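Local coordinates for protein putative sortase (Streptococcus pneumoniae, PDB 2W1K) that probably acts as a pilus-associated class C sortase, a transpeptidase that covalently joins pilin subunits as the pneumococcal pilus fibre is built, at residues A[39-44]-A[156-161]; A[67-72]-A[132-137]; A[142-147]-A[193-198]; A[150-155]-A[181-186]. One frame throughout, in Å; residues are numbered along the deposited sequence.

Overall arrangement
Interactions 2, 3 and 4 belong to the curled eight-stranded sheet of the sortase fold, whereas interaction 1 packs the loop after helix 18-34 on the 3-10 segment that follows strand 141-153. Interactions 3 and 4 pair the same strands, 141-153 and 183-196, at sites with centres about 27 Å apart. Interaction 2 joins 65-69 to 133-137, the first and last strands of the sheet order, and touches interaction 3, about 10 Å away between centres. Along the chain, interaction 2 falls between the segments of interaction 1; interaction 3 opens next and encloses interaction 4, and interaction 1 closes between the segments of 4. The Asp43-Arg184 salt bridge ties interactions 1 and 4, centres about 11 Å apart, bringing the N-terminal loop to the barrel end carrying Arg184.

Interaction 1 (A[39-44]-A[156-161]); sequences NRIVDP and SEWEKL
The aliphatic part of Arg40 covers one face of the Trp158 indole. Its CA sits 4.0 Å from the centroid of the six-membered ring of Trp158, only 1° off the ring normal, a CH-pi contact. Farther out, CG of Arg40 rests on the same face near the rim, 3.6 Å from CE2 of Trp158. The bend of the arginine chain at chi3 (71°) then carries NE to the indole nitrogen; Arg40 NE and Trp158 NE1 are 3.4 Å apart, but both are donors and no bond forms. The guanidinium stands beside NE1 nearly perpendicular to the indole, 86° between planes. On the opposite face of the indole its own neighbour Glu159 contributes CG.

The segment 39-44 belongs to the loop after helix 18-34, and its Asp43-Pro44, followed by Phe45, matches the Asp-Pro-aromatic lid motif of class C pilus sortases. Consistent with a lid, Asp43 OD2 makes a salt bridge to Arg184 of the barrel.

Apolar packing continues from Ile41, whose CB-CG2 branch turns to Leu161 while its CB faces CE3 of Trp158 at 4.2 Å. Ile41 CG2 and Leu161 CD1 approach to a tight 3.4 Å.

Backbone atoms add the remainder: Asn39 O comes 3.4 Å from CZ3 of Trp158, and Ile41 O lies 3.5 Å from CB of Trp158.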
loop_
_atom_site.group_PDB
_atom_site.type_symbol
_atom_site.label_atom_id
_atom_site.label_comp_id
_atom_site.label_asym_id
_atom_site.label_seq_id
_atom_site.Cartn_x
_atom_site.Cartn_y
_atom_site.Cartn_z
ATOM N N ASN A 39 -1.344 -15.020 12.466
ATOM C CA ASN A 39 -0.018 -15.591 12.118
ATOM C C ASN A 39 0.477 -15.657 10.649
ATOM O O ASN A 39 1.315 -14.838 10.207
ATOM C CB ASN A 39 0.297 -16.891 12.882
ATOM C CG ASN A 39 1.462 -16.697 13.853
ATOM O OD1 ASN A 39 2.563 -16.282 13.439
ATOM N ND2 ASN A 39 1.220 -16.952 15.152
ATOM N N ARG A 40 -0.037 -16.636 9.908
ATOM C CA ARG A 40 0.258 -16.751 8.490
ATOM C C ARG A 40 -0.301 -15.556 7.654
ATOM O O ARG A 40 -1.503 -15.181 7.665
ATOM C CB ARG A 40 -0.160 -18.132 7.944
ATOM C CG ARG A 40 0.832 -19.272 8.319
ATOM C CD ARG A 40 0.583 -20.567 7.523
ATOM N NE ARG A 40 0.983 -20.373 6.132
ATOM C CZ ARG A 40 0.144 -20.229 5.103
ATOM N NH1 ARG A 40 0.644 -20.023 3.887
ATOM N NH2 ARG A 40 -1.179 -20.298 5.276
ATOM N N ILE A 41 0.645 -14.905 7.004
ATOM C CA ILE A 41 0.344 -13.962 5.978
ATOM C C ILE A 41 0.027 -14.867 4.776
ATOM O O ILE A 41 0.675 -15.835 4.629
ATOM C CB ILE A 41 1.582 -13.084 5.772
ATOM C CG1 ILE A 41 1.675 -12.142 6.972
ATOM C CG2 ILE A 41 1.531 -12.412 4.393
ATOM C CD1 ILE A 41 3.002 -11.681 7.305
ATOM N N VAL A 42 -0.956 -14.586 3.944
ATOM C CA VAL A 42 -1.224 -15.476 2.797
ATOM C C VAL A 42 -0.538 -14.872 1.568
ATOM O O VAL A 42 -0.476 -13.644 1.448
ATOM C CB VAL A 42 -2.772 -15.680 2.605
ATOM C CG1 VAL A 42 -3.132 -16.161 1.253
ATOM C CG2 VAL A 42 -3.303 -16.618 3.689
ATOM N N ASP A 43 -0.014 -15.705 0.654
ATOM C CA ASP A 43 0.417 -15.153 -0.619
ATOM C C ASP A 43 -0.692 -14.450 -1.371
ATOM O O ASP A 43 -1.695 -15.054 -1.641
ATOM C CB ASP A 43 1.022 -16.171 -1.559
ATOM C CG ASP A 43 1.645 -15.485 -2.779
ATOM O OD1 ASP A 43 2.555 -14.645 -2.560
ATOM O OD2 ASP A 43 1.243 -15.756 -3.915
ATOM N N PRO A 44 -0.503 -13.153 -1.700
ATOM C CA PRO A 44 -1.500 -12.349 -2.413
ATOM C C PRO A 44 -1.749 -12.790 -3.859
ATOM O O PRO A 44 -2.772 -12.470 -4.425
ATOM C CB PRO A 44 -0.909 -10.946 -2.379
ATOM C CG PRO A 44 0.541 -11.179 -2.223
ATOM C CD PRO A 44 0.685 -12.347 -1.339
ATOM N N SER A 156 6.007 -19.186 -0.890
ATOM C CA SER A 156 5.737 -19.903 0.352
ATOM C C SER A 156 6.449 -19.269 1.537
ATOM O O SER A 156 6.226 -19.660 2.719
ATOM C CB SER A 156 6.282 -21.324 0.175
ATOM O OG SER A 156 7.672 -21.268 -0.196
ATOM N N GLU A 157 7.348 -18.333 1.226
ATOM C CA GLU A 157 8.166 -17.699 2.246
ATOM C C GLU A 157 7.543 -16.473 2.897
ATOM O O GLU A 157 8.213 -15.449 3.067
ATOM C CB GLU A 157 9.550 -17.340 1.700
ATOM C CG GLU A 157 10.395 -18.534 1.557
ATOM C CD GLU A 157 11.659 -18.236 0.809
ATOM O OE1 GLU A 157 11.711 -17.205 0.111
ATOM O OE2 GLU A 157 12.598 -19.062 0.883
ATOM N N TRP A 158 6.306 -16.661 3.359
ATOM C CA TRP A 158 5.489 -15.633 3.995
ATOM C C TRP A 158 6.166 -14.949 5.191
ATOM O O TRP A 158 5.948 -13.752 5.399
ATOM C CB TRP A 158 4.102 -16.198 4.331
ATOM C CG TRP A 158 4.117 -17.200 5.454
ATOM C CD1 TRP A 158 4.079 -18.586 5.355
ATOM C CD2 TRP A 158 4.165 -16.905 6.879
ATOM N NE1 TRP A 158 4.102 -19.159 6.626
ATOM C CE2 TRP A 158 4.158 -18.156 7.570
ATOM C CE3 TRP A 158 4.227 -15.714 7.622
ATOM C CZ2 TRP A 158 4.202 -18.235 8.969
ATOM C CZ3 TRP A 158 4.314 -15.791 8.977
ATOM C CH2 TRP A 158 4.277 -17.045 9.658
ATOM N N GLU A 159 7.010 -15.663 5.939
ATOM C CA GLU A 159 7.768 -15.036 6.987
ATOM C C GLU A 159 8.626 -13.852 6.489
ATOM O O GLU A 159 8.907 -12.927 7.232
ATOM C CB GLU A 159 8.631 -16.042 7.745
ATOM C CG GLU A 159 7.872 -17.259 8.300
ATOM C CD GLU A 159 7.826 -18.498 7.343
ATOM O OE1 GLU A 159 8.171 -18.396 6.106
ATOM O OE2 GLU A 159 7.449 -19.611 7.878
ATOM N N LYS A 160 9.048 -13.891 5.248
ATOM C CA LYS A 160 9.883 -12.850 4.754
ATOM C C LYS A 160 9.140 -11.574 4.463
ATOM O O LYS A 160 9.716 -10.610 3.946
ATOM C CB LYS A 160 10.507 -13.266 3.457
ATOM C CG LYS A 160 11.338 -14.472 3.588
ATOM C CD LYS A 160 12.667 -14.337 2.908
ATOM C CE LYS A 160 13.369 -15.707 2.855
ATOM N NZ LYS A 160 14.153 -15.918 1.553
ATOM N N LEU A 161 7.845 -11.573 4.752
ATOM C CA LEU A 161 6.988 -10.356 4.653
ATOM C C LEU A 161 6.899 -9.625 5.992
ATOM O O LEU A 161 6.402 -8.508 6.034
ATOM C CB LEU A 161 5.567 -10.724 4.159
ATOM C CG LEU A 161 5.429 -11.301 2.706
ATOM C CD1 LEU A 161 3.989 -11.532 2.266
ATOM C CD2 LEU A 161 6.163 -10.448 1.711
#

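Interaction 2 (A[67-72]-A[132-137]); sequences LSIPSL and DALYYD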
loop_
_atom_site.group_PDB
_atom_site.type_symbol
_atom_site.label_atom_id
_atom_site.label_comp_id
_atom_site.label_asym_id
_atom_site.label_seq_id
_atom_site.Cartn_x
_atom_site.Cartn_y
_atom_site.Cartn_z
ATOM N N LEU A 67 -2.016 5.751 -3.539
ATOM C CA LEU A 67 -0.601 5.541 -3.551
ATOM C C LEU A 67 -0.018 6.072 -4.891
ATOM O O LEU A 67 -0.557 5.832 -6.001
ATOM C CB LEU A 67 -0.292 4.028 -3.363
ATOM C CG LEU A 67 1.203 3.641 -3.297
ATOM C CD1 LEU A 67 1.350 2.330 -2.521
ATOM C CD2 LEU A 67 1.826 3.408 -4.723
ATOM N N SER A 68 1.107 6.738 -4.795
ATOM C CA SER A 68 1.647 7.363 -5.972
ATOM C C SER A 68 3.156 7.148 -6.014
ATOM O O SER A 68 3.811 7.219 -4.980
ATOM C CB SER A 68 1.284 8.854 -5.967
ATOM O OG SER A 68 2.069 9.524 -6.890
ATOM N N ILE A 69 3.697 6.759 -7.186
ATOM C CA ILE A 69 5.169 6.686 -7.344
ATOM C C ILE A 69 5.479 7.437 -8.643
ATOM O O ILE A 69 5.410 6.843 -9.736
ATOM C CB ILE A 69 5.699 5.230 -7.525
ATOM C CG1 ILE A 69 5.188 4.307 -6.447
ATOM C CG2 ILE A 69 7.171 5.202 -7.795
ATOM C CD1 ILE A 69 5.833 2.980 -6.446
ATOM N N PRO A 70 5.675 8.743 -8.527
ATOM C CA PRO A 70 5.818 9.622 -9.679
ATOM C C PRO A 70 6.871 9.149 -10.671
ATOM O O PRO A 70 6.658 9.246 -11.892
ATOM C CB PRO A 70 6.194 11.028 -9.069
ATOM C CG PRO A 70 5.582 10.943 -7.589
ATOM C CD PRO A 70 5.756 9.462 -7.225
ATOM N N SER A 71 7.973 8.606 -10.171
ATOM C CA SER A 71 9.002 8.291 -11.108
ATOM C C SER A 71 8.566 7.150 -12.023
ATOM O O SER A 71 9.190 6.930 -12.984
ATOM C CB SER A 71 10.348 8.074 -10.412
ATOM O OG SER A 71 10.346 6.879 -9.634
ATOM N N LEU A 72 7.467 6.460 -11.728
ATOM C CA LEU A 72 6.977 5.345 -12.560
ATOM C C LEU A 72 5.609 5.695 -13.143
ATOM O O LEU A 72 4.946 4.860 -13.736
ATOM C CB LEU A 72 6.789 4.082 -11.695
ATOM C CG LEU A 72 8.015 3.332 -11.179
ATOM C CD1 LEU A 72 7.829 1.991 -10.403
ATOM C CD2 LEU A 72 9.087 3.217 -12.341
ATOM N N ASP A 132 14.122 6.782 -4.657
ATOM C CA ASP A 132 12.964 7.207 -5.356
ATOM C C ASP A 132 11.835 7.341 -4.355
ATOM O O ASP A 132 11.734 6.580 -3.360
ATOM C CB ASP A 132 12.605 6.190 -6.452
ATOM C CG ASP A 132 13.511 6.309 -7.684
ATOM O OD1 ASP A 132 14.320 7.282 -7.746
ATOM O OD2 ASP A 132 13.337 5.484 -8.609
ATOM N N ALA A 133 10.936 8.281 -4.648
ATOM C CA ALA A 133 9.896 8.678 -3.685
ATOM C C ALA A 133 8.598 7.886 -3.938
ATOM O O ALA A 133 8.340 7.467 -5.078
ATOM C CB ALA A 133 9.665 10.198 -3.816
ATOM N N LEU A 134 7.810 7.671 -2.888
ATOM C CA LEU A 134 6.468 7.099 -2.954
ATOM C C LEU A 134 5.719 8.030 -2.009
ATOM O O LEU A 134 6.216 8.363 -0.901
ATOM C CB LEU A 134 6.533 5.672 -2.391
ATOM C CG LEU A 134 5.226 4.880 -2.239
ATOM C CD1 LEU A 134 5.363 3.335 -2.343
ATOM C CD2 LEU A 134 4.486 5.224 -0.950
ATOM N N TYR A 135 4.547 8.468 -2.451
ATOM C CA TYR A 135 3.683 9.274 -1.610
ATOM C C TYR A 135 2.365 8.504 -1.343
ATOM O O TYR A 135 1.774 7.908 -2.288
ATOM C CB TYR A 135 3.360 10.569 -2.301
ATOM C CG TYR A 135 4.607 11.409 -2.556
ATOM C CD1 TYR A 135 5.172 12.132 -1.538
ATOM C CD2 TYR A 135 5.228 11.461 -3.840
ATOM C CE1 TYR A 135 6.255 12.902 -1.740
ATOM C CE2 TYR A 135 6.384 12.212 -4.068
ATOM C CZ TYR A 135 6.865 12.969 -3.010
ATOM O OH TYR A 135 7.963 13.780 -3.121
ATOM N N TYR A 136 1.901 8.556 -0.071
ATOM C CA TYR A 136 0.765 7.791 0.284
ATOM C C TYR A 136 -0.267 8.760 0.865
ATOM O O TYR A 136 -0.005 9.424 1.847
ATOM C CB TYR A 136 1.170 6.655 1.324
ATOM C CG TYR A 136 -0.032 5.882 1.734
ATOM C CD1 TYR A 136 -0.511 4.836 0.947
ATOM C CD2 TYR A 136 -0.757 6.217 2.894
ATOM C CE1 TYR A 136 -1.685 4.126 1.275
ATOM C CE2 TYR A 136 -1.960 5.550 3.218
ATOM C CZ TYR A 136 -2.390 4.494 2.426
ATOM O OH TYR A 136 -3.588 3.884 2.676
ATOM N N ASP A 137 -1.485 8.783 0.361
ATOM C CA ASP A 137 -2.442 9.752 0.866
ATOM C C ASP A 137 -3.573 9.083 1.668
ATOM O O ASP A 137 -4.292 8.220 1.097
ATOM C CB ASP A 137 -2.950 10.539 -0.344
ATOM C CG ASP A 137 -3.845 11.683 0.031
ATOM O OD1 ASP A 137 -4.255 11.823 1.219
ATOM O OD2 ASP A 137 -4.158 12.470 -0.921
HETATM O O HOH W 1 9.081 8.144 -7.472
HETATM O O HOH W 2 12.131 5.123 -10.928
#
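Asp132 OD2 is held by a water and by the backbone N of Lys129, and the water links it to Ser71 across the contact. That water lies 2.6 Å from OD2 of Asp132, to which it donates, and 2.8 Å from OG of Ser71. The serine torsion (chi1 69°), with OG between its own backbone N and carbonyl carbon, sets the hydroxyl on the side of Asp132, where the water spans the two. A second water bridges the backbones beside the 3-10 segment 70-72 that follows strand 65-69, accepting from Ser71 N and donating to Ala133 O at 2.6 Å.

Beyond the waters the segments pair directly as antiparallel strands. Ser68 and Tyr135 form the hydrogen-bonded pair: Ser68 N meets Tyr135 O at 2.8 Å, and Tyr135 N returns to Ser68 O at 2.9 Å. CD1 of Leu134 lies 4.1 Å from CD1 of Leu67 and equally close to CD1 of Ile69. Pro70 CG touches the edge of the Tyr135 ring, 3.8 Å from CD2.

Leu134 and Ile69 pack on Leu172 of strand 168-176, while Ser68 OG bonds to Ala209 O at the end of helix 202-209. Backbone bonds of Leu134 with Tyr145 and Tyr136 with Val143 join strand 133-137 to 141-153, closing the sortase barrel.

Interaction 3 (A[142-147]-A[193-198]); sequences IVEYQM and AVYQKS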
loop_
_atom_site.group_PDB
_atom_site.type_symbol
_atom_site.label_atom_id
_atom_site.label_comp_id
_atom_site.label_asym_id
_atom_site.label_seq_id
_atom_site.Cartn_x
_atom_site.Cartn_y
_atom_site.Cartn_z
ATOM N N ILE A 142 -0.267 13.340 3.587
ATOM C CA ILE A 142 0.463 12.621 2.608
ATOM C C ILE A 142 1.686 12.110 3.290
ATOM O O ILE A 142 2.440 12.890 3.926
ATOM C CB ILE A 142 0.820 13.485 1.371
ATOM C CG1 ILE A 142 -0.399 13.747 0.475
ATOM C CG2 ILE A 142 1.732 12.601 0.488
ATOM C CD1 ILE A 142 -0.286 15.054 -0.533
ATOM N N VAL A 143 1.945 10.809 3.214
ATOM C CA VAL A 143 3.123 10.298 3.956
ATOM C C VAL A 143 4.122 10.100 2.844
ATOM O O VAL A 143 3.749 9.598 1.781
ATOM C CB VAL A 143 2.824 8.952 4.610
ATOM C CG1 VAL A 143 4.044 8.386 5.282
ATOM C CG2 VAL A 143 1.602 9.122 5.580
ATOM N N GLU A 144 5.364 10.461 3.100
ATOM C CA GLU A 144 6.412 10.325 2.097
ATOM C C GLU A 144 7.335 9.180 2.517
ATOM O O GLU A 144 7.666 9.087 3.692
ATOM C CB GLU A 144 7.205 11.675 1.911
ATOM C CG GLU A 144 8.312 11.391 0.873
ATOM C CD GLU A 144 9.241 12.565 0.699
ATOM O OE1 GLU A 144 8.826 13.710 1.012
ATOM O OE2 GLU A 144 10.384 12.340 0.237
ATOM N N TYR A 145 7.688 8.304 1.572
ATOM C CA TYR A 145 8.707 7.224 1.776
ATOM C C TYR A 145 9.804 7.286 0.712
ATOM O O TYR A 145 9.669 7.890 -0.306
ATOM C CB TYR A 145 8.004 5.839 1.575
ATOM C CG TYR A 145 6.940 5.459 2.611
ATOM C CD1 TYR A 145 5.645 5.999 2.585
ATOM C CD2 TYR A 145 7.224 4.531 3.583
ATOM C CE1 TYR A 145 4.699 5.595 3.529
ATOM C CE2 TYR A 145 6.288 4.117 4.511
ATOM C CZ TYR A 145 5.013 4.633 4.485
ATOM O OH TYR A 145 4.079 4.127 5.457
ATOM N N GLN A 146 10.893 6.586 0.922
ATOM C CA GLN A 146 11.865 6.547 -0.049
ATOM C C GLN A 146 12.400 5.099 -0.213
ATOM O O GLN A 146 12.582 4.344 0.768
ATOM C CB GLN A 146 12.957 7.570 0.257
ATOM C CG GLN A 146 13.759 7.190 1.415
ATOM C CD GLN A 146 15.006 8.067 1.544
ATOM O OE1 GLN A 146 15.220 9.050 0.771
ATOM N NE2 GLN A 146 15.825 7.720 2.517
ATOM N N MET A 147 12.614 4.735 -1.475
ATOM C CA MET A 147 13.131 3.390 -1.798
ATOM C C MET A 147 14.472 3.093 -1.163
ATOM O O MET A 147 15.469 3.882 -1.320
ATOM C CB MET A 147 13.127 3.189 -3.278
ATOM C CG MET A 147 13.145 1.677 -3.704
ATOM S SD MET A 147 14.835 1.139 -3.721
ATOM C CE MET A 147 14.825 -0.165 -4.967
ATOM N N ALA A 193 8.491 11.351 6.080
ATOM C CA ALA A 193 7.855 12.517 6.656
ATOM C C ALA A 193 6.349 12.302 6.398
ATOM O O ALA A 193 5.953 11.449 5.558
ATOM C CB ALA A 193 8.356 13.842 5.924
ATOM N N VAL A 194 5.532 13.059 7.132
ATOM C CA VAL A 194 4.091 13.056 7.025
ATOM C C VAL A 194 3.785 14.584 6.826
ATOM O O VAL A 194 4.228 15.401 7.614
ATOM C CB VAL A 194 3.387 12.593 8.357
ATOM C CG1 VAL A 194 1.896 12.765 8.257
ATOM C CG2 VAL A 194 3.698 11.110 8.675
ATOM N N TYR A 195 3.006 14.928 5.816
ATOM C CA TYR A 195 2.585 16.284 5.613
ATOM C C TYR A 195 1.138 16.376 5.884
ATOM O O TYR A 195 0.359 15.535 5.395
ATOM C CB TYR A 195 2.859 16.681 4.147
ATOM C CG TYR A 195 4.360 16.491 3.768
ATOM C CD1 TYR A 195 5.331 17.481 4.079
ATOM C CD2 TYR A 195 4.821 15.315 3.132
ATOM C CE1 TYR A 195 6.709 17.290 3.807
ATOM C CE2 TYR A 195 6.251 15.135 2.841
ATOM C CZ TYR A 195 7.149 16.159 3.165
ATOM O OH TYR A 195 8.515 16.079 2.896
ATOM N N GLN A 196 0.737 17.435 6.599
ATOM C CA GLN A 196 -0.665 17.725 6.810
ATOM C C GLN A 196 -1.122 18.569 5.667
ATOM O O GLN A 196 -0.467 19.553 5.349
ATOM C CB GLN A 196 -0.821 18.620 8.082
ATOM C CG GLN A 196 -0.157 17.941 9.353
ATOM C CD GLN A 196 -0.887 16.571 9.628
ATOM O OE1 GLN A 196 -2.112 16.518 9.757
ATOM N NE2 GLN A 196 -0.111 15.528 9.792
ATOM N N LYS A 197 -2.302 18.273 5.175
ATOM C CA LYS A 197 -2.812 18.989 4.049
ATOM C C LYS A 197 -3.308 20.360 4.527
ATOM O O LYS A 197 -3.563 21.249 3.736
ATOM C CB LYS A 197 -3.927 18.195 3.376
ATOM C CG LYS A 197 -3.398 16.900 2.628
ATOM C CD LYS A 197 -4.598 16.225 1.942
ATOM C CE LYS A 197 -4.176 15.072 1.096
ATOM N NZ LYS A 197 -5.398 14.587 0.252
ATOM N N SER A 198 -3.391 20.544 5.829
ATOM C CA SER A 198 -3.721 21.855 6.386
ATOM C C SER A 198 -2.498 22.798 6.353
ATOM O O SER A 198 -2.681 23.997 6.468
ATOM C CB SER A 198 -4.262 21.721 7.812
ATOM O OG SER A 198 -3.213 21.252 8.668
#
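Glu144 N donates to Ala193 O in an almost perfectly straight bond, 2.7 Å with an angle of 179° at the hydrogen. At the next hydrogen-bonded pair, Ile142 and Tyr195 exchange both backbone bonds, of which Tyr195 N to Ile142 O is the shorter at 2.8 Å. This is antiparallel pairing of strands 141-153 and 183-196 in the sortase barrel; the return bond from Ala193 N to Glu144 O is weak at 3.4 Å.

A side-chain bond reinforces the pairing: Tyr195 OH donates to Glu144 OE1 at 3.0 Å, meeting the oxygen nearly along its C-O axis. With CG anti to the backbone N (chi1 178°) and the chain extended, the glutamate reaches the ring's edge; its carboxylate is nearly coplanar with the ring, 21° apart. Glu144 CB also touches CE2 of Tyr195 at 3.7 Å, and the tyrosine packs on Thr202 and Val205 of helix 202-209. Lys197, extended past the end of its strand, crosses Ile142 at about a right angle while its NZ makes a salt bridge to Asp137.

The opposite face of the sheet carries Val143 and Val194. CG2 of Val143 meets CG2 of Val194 at 4.2 Å.

Interaction 4 (A[150-155]-A[181-186]); sequences TEIILP and FNKRLL
Pro155 CG stands over the centre of one face of the Arg184 guanidinium, 3.4 Å from NH2. In the plane of that group, at its edge, lie two carbonyl oxygens of its own segment: NH1 of Arg184 donates to Lys183 O at 2.8 Å and to Phe181 O at 3.1 Å. The bend at chi2 (-74°) folds the arginine back so that NH1 reaches both carbonyls. Each acceptor is approached from above its carbonyl plane. With NH2 held by Asp43, the proline and these polar partners should restrict the rotation of the group.

Behind it the strands pair antiparallel. Ile153 and Arg184 exchange two backbone bonds, both 2.8 Å between N and O, and Glu151 and Leu186 do likewise, Leu186 N reaching Glu151 O at 2.7 Å.

On the face bearing Ile153, Arg184 and Leu186, CD1 of Ile153 packs on CD1 of Leu186 at 4.0 Å. The Glu151 chain lies obliquely against Leu186 CD2, while its OE2 makes a salt bridge to Arg107 and a hydrogen bond to Asn188. The other face carries Ile152, whose CD1 meets CD1 of Leu185 at 3.7 Å.

Asn182 and Lys183 form a classic beta bulge opposite Asp176 as strand 183-196 begins. Arg184 touches Cys175 of the neighbouring strand 168-176, a contact consistent with the cysteine-arginine active site that sortases place on adjacent barrel strands.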
loop_
_atom_site.group_PDB
_atom_site.type_symbol
_atom_site.label_atom_id
_atom_site.label_comp_id
_atom_site.label_asym_id
_atom_site.label_seq_id
_atom_site.Cartn_x
_atom_site.Cartn_y
_atom_site.Cartn_z
ATOM N N THR A 150 15.608 -4.018 -2.307
ATOM C CA THR A 150 14.688 -4.999 -2.859
ATOM C C THR A 150 15.059 -6.419 -2.464
ATOM O O THR A 150 16.146 -6.718 -2.021
ATOM C CB THR A 150 14.571 -4.856 -4.387
ATOM O OG1 THR A 150 15.767 -5.347 -4.990
ATOM C CG2 THR A 150 14.492 -3.386 -4.770
ATOM N N GLU A 151 14.101 -7.315 -2.580
ATOM C CA GLU A 151 14.362 -8.739 -2.428
ATOM C C GLU A 151 13.573 -9.542 -3.405
ATOM O O GLU A 151 12.514 -9.103 -3.884
ATOM C CB GLU A 151 13.927 -9.199 -1.047
ATOM C CG GLU A 151 14.290 -8.233 -0.029
ATOM C CD GLU A 151 13.630 -8.528 1.326
ATOM O OE1 GLU A 151 13.706 -9.698 1.769
ATOM O OE2 GLU A 151 13.065 -7.588 1.951
ATOM N N ILE A 152 14.071 -10.739 -3.700
ATOM C CA ILE A 152 13.291 -11.725 -4.439
ATOM C C ILE A 152 12.962 -12.833 -3.456
ATOM O O ILE A 152 13.823 -13.286 -2.718
ATOM C CB ILE A 152 14.000 -12.286 -5.687
ATOM C CG1 ILE A 152 14.212 -11.175 -6.689
ATOM C CG2 ILE A 152 13.183 -13.439 -6.308
ATOM C CD1 ILE A 152 12.967 -10.720 -7.293
ATOM N N ILE A 153 11.684 -13.221 -3.365
ATOM C CA ILE A 153 11.404 -14.338 -2.435
ATOM C C ILE A 153 10.575 -15.399 -3.105
ATOM O O ILE A 153 10.029 -15.122 -4.172
ATOM C CB ILE A 153 10.734 -13.830 -1.128
ATOM C CG1 ILE A 153 9.237 -13.424 -1.403
ATOM C CG2 ILE A 153 11.667 -12.760 -0.476
ATOM C CD1 ILE A 153 8.445 -13.185 -0.138
ATOM N N LEU A 154 10.431 -16.570 -2.474
ATOM C CA LEU A 154 9.485 -17.609 -2.941
ATOM C C LEU A 154 8.110 -17.323 -2.330
ATOM O O LEU A 154 8.055 -16.854 -1.179
ATOM C CB LEU A 154 9.954 -19.017 -2.444
ATOM C CG LEU A 154 11.301 -19.554 -2.979
ATOM C CD1 LEU A 154 11.428 -21.110 -2.747
ATOM C CD2 LEU A 154 11.404 -19.194 -4.446
ATOM N N PRO A 155 7.004 -17.594 -3.062
ATOM C CA PRO A 155 5.653 -17.362 -2.538
ATOM C C PRO A 155 5.350 -18.071 -1.186
ATOM O O PRO A 155 4.503 -17.620 -0.433
ATOM C CB PRO A 155 4.771 -18.012 -3.567
ATOM C CG PRO A 155 5.539 -18.077 -4.779
ATOM C CD PRO A 155 6.975 -18.111 -4.443
ATOM N N PHE A 181 6.548 -15.928 -13.221
ATOM C CA PHE A 181 5.835 -15.420 -12.080
ATOM C C PHE A 181 5.880 -16.399 -10.953
ATOM O O PHE A 181 4.946 -16.507 -10.203
ATOM C CB PHE A 181 4.365 -15.085 -12.424
ATOM C CG PHE A 181 4.240 -13.933 -13.380
ATOM C CD1 PHE A 181 5.125 -12.893 -13.286
ATOM C CD2 PHE A 181 3.250 -13.884 -14.321
ATOM C CE1 PHE A 181 5.050 -11.833 -14.074
ATOM C CE2 PHE A 181 3.207 -12.823 -15.178
ATOM C CZ PHE A 181 4.114 -11.780 -15.008
ATOM N N ASN A 182 6.950 -17.135 -10.870
ATOM C CA ASN A 182 7.000 -18.101 -9.877
ATOM C C ASN A 182 7.724 -17.573 -8.633
ATOM O O ASN A 182 7.910 -18.285 -7.630
ATOM C CB ASN A 182 7.647 -19.359 -10.445
ATOM C CG ASN A 182 9.091 -19.188 -10.790
ATOM O OD1 ASN A 182 9.533 -18.202 -11.440
ATOM N ND2 ASN A 182 9.865 -20.216 -10.422
ATOM N N LYS A 183 8.106 -16.306 -8.695
ATOM C CA LYS A 183 8.732 -15.639 -7.531
ATOM C C LYS A 183 8.000 -14.354 -7.136
ATOM O O LYS A 183 6.972 -13.992 -7.722
ATOM C CB LYS A 183 10.244 -15.432 -7.797
ATOM C CG LYS A 183 10.901 -16.811 -7.959
ATOM C CD LYS A 183 12.377 -16.742 -8.097
ATOM C CE LYS A 183 12.978 -18.135 -8.068
ATOM N NZ LYS A 183 14.423 -18.039 -8.495
ATOM N N ARG A 184 8.466 -13.696 -6.077
ATOM C CA ARG A 184 7.800 -12.438 -5.704
ATOM C C ARG A 184 8.913 -11.440 -5.581
ATOM O O ARG A 184 9.888 -11.691 -4.867
ATOM C CB ARG A 184 7.044 -12.554 -4.406
ATOM C CG ARG A 184 6.120 -13.723 -4.344
ATOM C CD ARG A 184 4.908 -13.400 -5.226
ATOM N NE ARG A 184 3.967 -14.498 -5.214
ATOM C CZ ARG A 184 3.826 -15.402 -6.212
ATOM N NH1 ARG A 184 4.583 -15.380 -7.338
ATOM N NH2 ARG A 184 2.912 -16.326 -6.086
ATOM N N LEU A 185 8.777 -10.342 -6.305
ATOM C CA LEU A 185 9.621 -9.163 -6.094
ATOM C C LEU A 185 9.148 -8.241 -4.910
ATOM O O LEU A 185 8.009 -7.741 -4.854
ATOM C CB LEU A 185 9.780 -8.373 -7.400
ATOM C CG LEU A 185 10.539 -7.021 -7.329
ATOM C CD1 LEU A 185 11.947 -7.186 -6.782
ATOM C CD2 LEU A 185 10.591 -6.355 -8.684
ATOM N N LEU A 186 10.042 -7.992 -3.986
ATOM C CA LEU A 186 9.737 -7.041 -2.904
ATOM C C LEU A 186 10.572 -5.796 -3.056
ATOM O O LEU A 186 11.761 -5.885 -3.073
ATOM C CB LEU A 186 10.110 -7.639 -1.553
ATOM C CG LEU A 186 9.189 -8.570 -0.761
ATOM C CD1 LEU A 186 8.282 -9.490 -1.557
ATOM C CD2 LEU A 186 9.887 -9.304 0.420
#